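Local atomic coordinates of envelope glycoprotein (Bourbon virus, PDB entry 5ZKX), a protein that probably mediates fusion of the viral envelope with the host cell membrane, as a trimeric class III fusion glycoprotein related to baculovirus gp64. Residues G47-W52 with W112-K117. Sequence-based numbering, arbitrary orientation.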
loop_
_atom_site.group_PDB
_atom_site.type_symbol
_atom_site.label_atom_id
_atom_site.label_comp_id
_atom_site.label_asym_id
_atom_site.label_seq_id
_atom_site.Cartn_x
_atom_site.Cartn_y
_atom_site.Cartn_z
ATOM N N GLY A 47 -0.307 -29.991 -7.222
ATOM C CA GLY A 47 0.677 -31.054 -7.121
ATOM C C GLY A 47 1.642 -31.010 -8.281
ATOM O O GLY A 47 1.245 -30.816 -9.429
ATOM N N TYR A 48 2.921 -31.181 -7.972
ATOM C CA TYR A 48 3.944 -31.257 -8.999
ATOM C C TYR A 48 4.716 -32.562 -8.862
ATOM O O TYR A 48 4.768 -33.169 -7.790
ATOM C CB TYR A 48 4.902 -30.058 -8.939
ATOM C CG TYR A 48 5.806 -30.001 -7.731
ATOM C CD1 TYR A 48 7.064 -30.587 -7.752
ATOM C CD2 TYR A 48 5.416 -29.332 -6.581
ATOM C CE1 TYR A 48 7.897 -30.526 -6.655
ATOM C CE2 TYR A 48 6.246 -29.263 -5.478
ATOM C CZ TYR A 48 7.484 -29.862 -5.522
ATOM O OH TYR A 48 8.316 -29.797 -4.430
ATOM N N ARG A 49 5.303 -32.989 -9.975
ATOM C CA ARG A 49 6.129 -34.184 -10.000
ATOM C C ARG A 49 7.010 -34.140 -11.236
ATOM O O ARG A 49 6.557 -33.755 -12.315
ATOM C CB ARG A 49 5.285 -35.463 -10.001
ATOM C CG ARG A 49 6.104 -36.733 -10.174
ATOM C CD ARG A 49 5.248 -37.973 -10.020
ATOM N NE ARG A 49 4.163 -38.022 -10.994
ATOM C CZ ARG A 49 3.103 -38.812 -10.876
ATOM N NH1 ARG A 49 2.992 -39.612 -9.825
ATOM N NH2 ARG A 49 2.153 -38.801 -11.803
ATOM N N ALA A 50 8.270 -34.530 -11.064
ATOM C CA ALA A 50 9.204 -34.649 -12.174
ATOM C C ALA A 50 10.280 -35.652 -11.785
ATOM O O ALA A 50 10.388 -36.063 -10.626
ATOM C CB ALA A 50 9.823 -33.296 -12.540
ATOM N N TYR A 51 11.080 -36.044 -12.772
ATOM C CA TYR A 51 12.207 -36.921 -12.511
ATOM C C TYR A 51 13.404 -36.497 -13.350
ATOM O O TYR A 51 13.262 -36.093 -14.508
ATOM C CB TYR A 51 11.854 -38.400 -12.772
ATOM C CG TYR A 51 11.543 -38.777 -14.209
ATOM C CD1 TYR A 51 12.559 -39.103 -15.098
ATOM C CD2 TYR A 51 10.232 -38.851 -14.661
ATOM C CE1 TYR A 51 12.282 -39.462 -16.401
ATOM C CE2 TYR A 51 9.945 -39.213 -15.965
ATOM C CZ TYR A 51 10.976 -39.519 -16.829
ATOM O OH TYR A 51 10.704 -39.877 -18.129
ATOM N N TRP A 52 14.578 -36.576 -12.739
ATOM C CA TRP A 52 15.838 -36.386 -13.438
ATOM C C TRP A 52 16.381 -37.748 -13.852
ATOM O O TRP A 52 16.506 -38.651 -13.017
ATOM C CB TRP A 52 16.837 -35.661 -12.537
ATOM C CG TRP A 52 18.250 -35.784 -12.985
ATOM C CD1 TRP A 52 19.186 -36.663 -12.517
ATOM C CD2 TRP A 52 18.901 -35.001 -13.991
ATOM N NE1 TRP A 52 20.377 -36.474 -13.172
ATOM C CE2 TRP A 52 20.228 -35.458 -14.082
ATOM C CE3 TRP A 52 18.487 -33.959 -14.827
ATOM C CZ2 TRP A 52 21.146 -34.909 -14.973
ATOM C CZ3 TRP A 52 19.400 -33.416 -15.711
ATOM C CH2 TRP A 52 20.712 -33.891 -15.776
ATOM N N TRP A 112 7.469 -46.926 -14.541
ATOM C CA TRP A 112 7.730 -47.351 -13.170
ATOM C C TRP A 112 6.478 -47.560 -12.328
ATOM O O TRP A 112 6.569 -48.214 -11.282
ATOM C CB TRP A 112 8.638 -46.334 -12.479
ATOM C CG TRP A 112 9.902 -46.053 -13.228
ATOM C CD1 TRP A 112 11.089 -46.711 -13.107
ATOM C CD2 TRP A 112 10.107 -45.035 -14.216
ATOM N NE1 TRP A 112 12.021 -46.167 -13.956
ATOM C CE2 TRP A 112 11.443 -45.136 -14.649
ATOM C CE3 TRP A 112 9.291 -44.047 -14.775
ATOM C CZ2 TRP A 112 11.983 -44.288 -15.615
ATOM C CZ3 TRP A 112 9.827 -43.206 -15.733
ATOM C CH2 TRP A 112 11.160 -43.332 -16.144
ATOM N N LYS A 113 5.322 -47.024 -12.731
ATOM C CA LYS A 113 4.076 -47.224 -11.984
ATOM C C LYS A 113 4.220 -46.723 -10.542
ATOM O O LYS A 113 4.285 -47.497 -9.585
ATOM C CB LYS A 113 3.642 -48.696 -12.019
ATOM C CG LYS A 113 2.440 -48.974 -12.905
ATOM C CD LYS A 113 2.641 -48.425 -14.308
ATOM C CE LYS A 113 1.480 -48.806 -15.211
ATOM N NZ LYS A 113 1.366 -50.283 -15.361
ATOM N N MET A 114 4.310 -45.396 -10.432
ATOM C CA MET A 114 4.667 -44.681 -9.210
ATOM C C MET A 114 4.080 -45.316 -7.958
ATOM O O MET A 114 2.860 -45.391 -7.796
ATOM C CB MET A 114 4.182 -43.233 -9.317
ATOM C CG MET A 114 4.055 -42.729 -10.734
ATOM S SD MET A 114 5.678 -42.413 -11.429
ATOM C CE MET A 114 5.246 -41.850 -13.078
ATOM N N ASP A 115 4.962 -45.747 -7.055
ATOM C CA ASP A 115 4.542 -46.352 -5.802
ATOM C C ASP A 115 5.398 -45.932 -4.617
ATOM O O ASP A 115 5.177 -46.439 -3.511
ATOM C CB ASP A 115 4.548 -47.887 -5.918
ATOM C CG ASP A 115 5.842 -48.424 -6.505
ATOM O OD1 ASP A 115 6.787 -47.630 -6.701
ATOM O OD2 ASP A 115 5.911 -49.641 -6.775
ATOM N N ASN A 116 6.366 -45.040 -4.806
ATOM C CA ASN A 116 7.151 -44.508 -3.701
ATOM C C ASN A 116 6.423 -43.298 -3.133
ATOM O O ASN A 116 6.196 -42.313 -3.844
ATOM C CB ASN A 116 8.561 -44.131 -4.155
ATOM C CG ASN A 116 9.370 -45.332 -4.602
ATOM O OD1 ASN A 116 8.851 -46.232 -5.256
ATOM N ND2 ASN A 116 10.646 -45.353 -4.244
ATOM N N LYS A 117 6.052 -43.378 -1.861
ATOM C CA LYS A 117 5.276 -42.340 -1.201
ATOM C C LYS A 117 6.206 -41.417 -0.428
ATOM O O LYS A 117 7.106 -41.882 0.280
ATOM C CB LYS A 117 4.231 -42.958 -0.269
ATOM C CG LYS A 117 4.033 -42.239 1.056
ATOM C CD LYS A 117 3.524 -43.197 2.117
ATOM C CE LYS A 117 2.101 -43.646 1.817
ATOM N NZ LYS A 117 1.565 -44.538 2.883
#
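Y51 and W112 form an edge-to-face aromatic pair between the long strand 44-58 and the loop that leads into the short strand 116-118. Strand 44-58 belongs to an antiparallel sheet of this gp64-type envelope glycoprotein, and the loop lies over one face of that sheet. No hydrogen bond joins the two segments. R49 and Y51, two residues apart, both point toward the loop.

The edge of the W112 six-membered ring is directed at one face of Y51. The centroids of these two rings are 5.1 Å apart and their planes meet at 65°. W112 CH2 sits above the rim of the Y51 ring, 3.9 Å from Y51 CZ. With chi1 at 66° the Y51 ring swings out between the N and C branches of its backbone, and chi2 of 85° turns a face to the tryptophan. W141 of strand 134-148 meets both rings and completes an aromatic cluster. W112 NE1 is hydrogen-bonded to I107 O.

The second contact is between R49 and M114. With CG anti to the backbone N the R49 chain reaches out from the strand, and a bend at chi3 (59°) turns the guanidinium alongside M114. Its polar end is held by E81 in a salt bridge and by the carbonyls of K75 and Y92. The methionine packs against the guanidinium rather than bonding to it. M114 SD lies over one face of that group, away from its middle. The closest approach is made by the methylene next to the sulfur: M114 CG is 3.4 Å from R49 NH1.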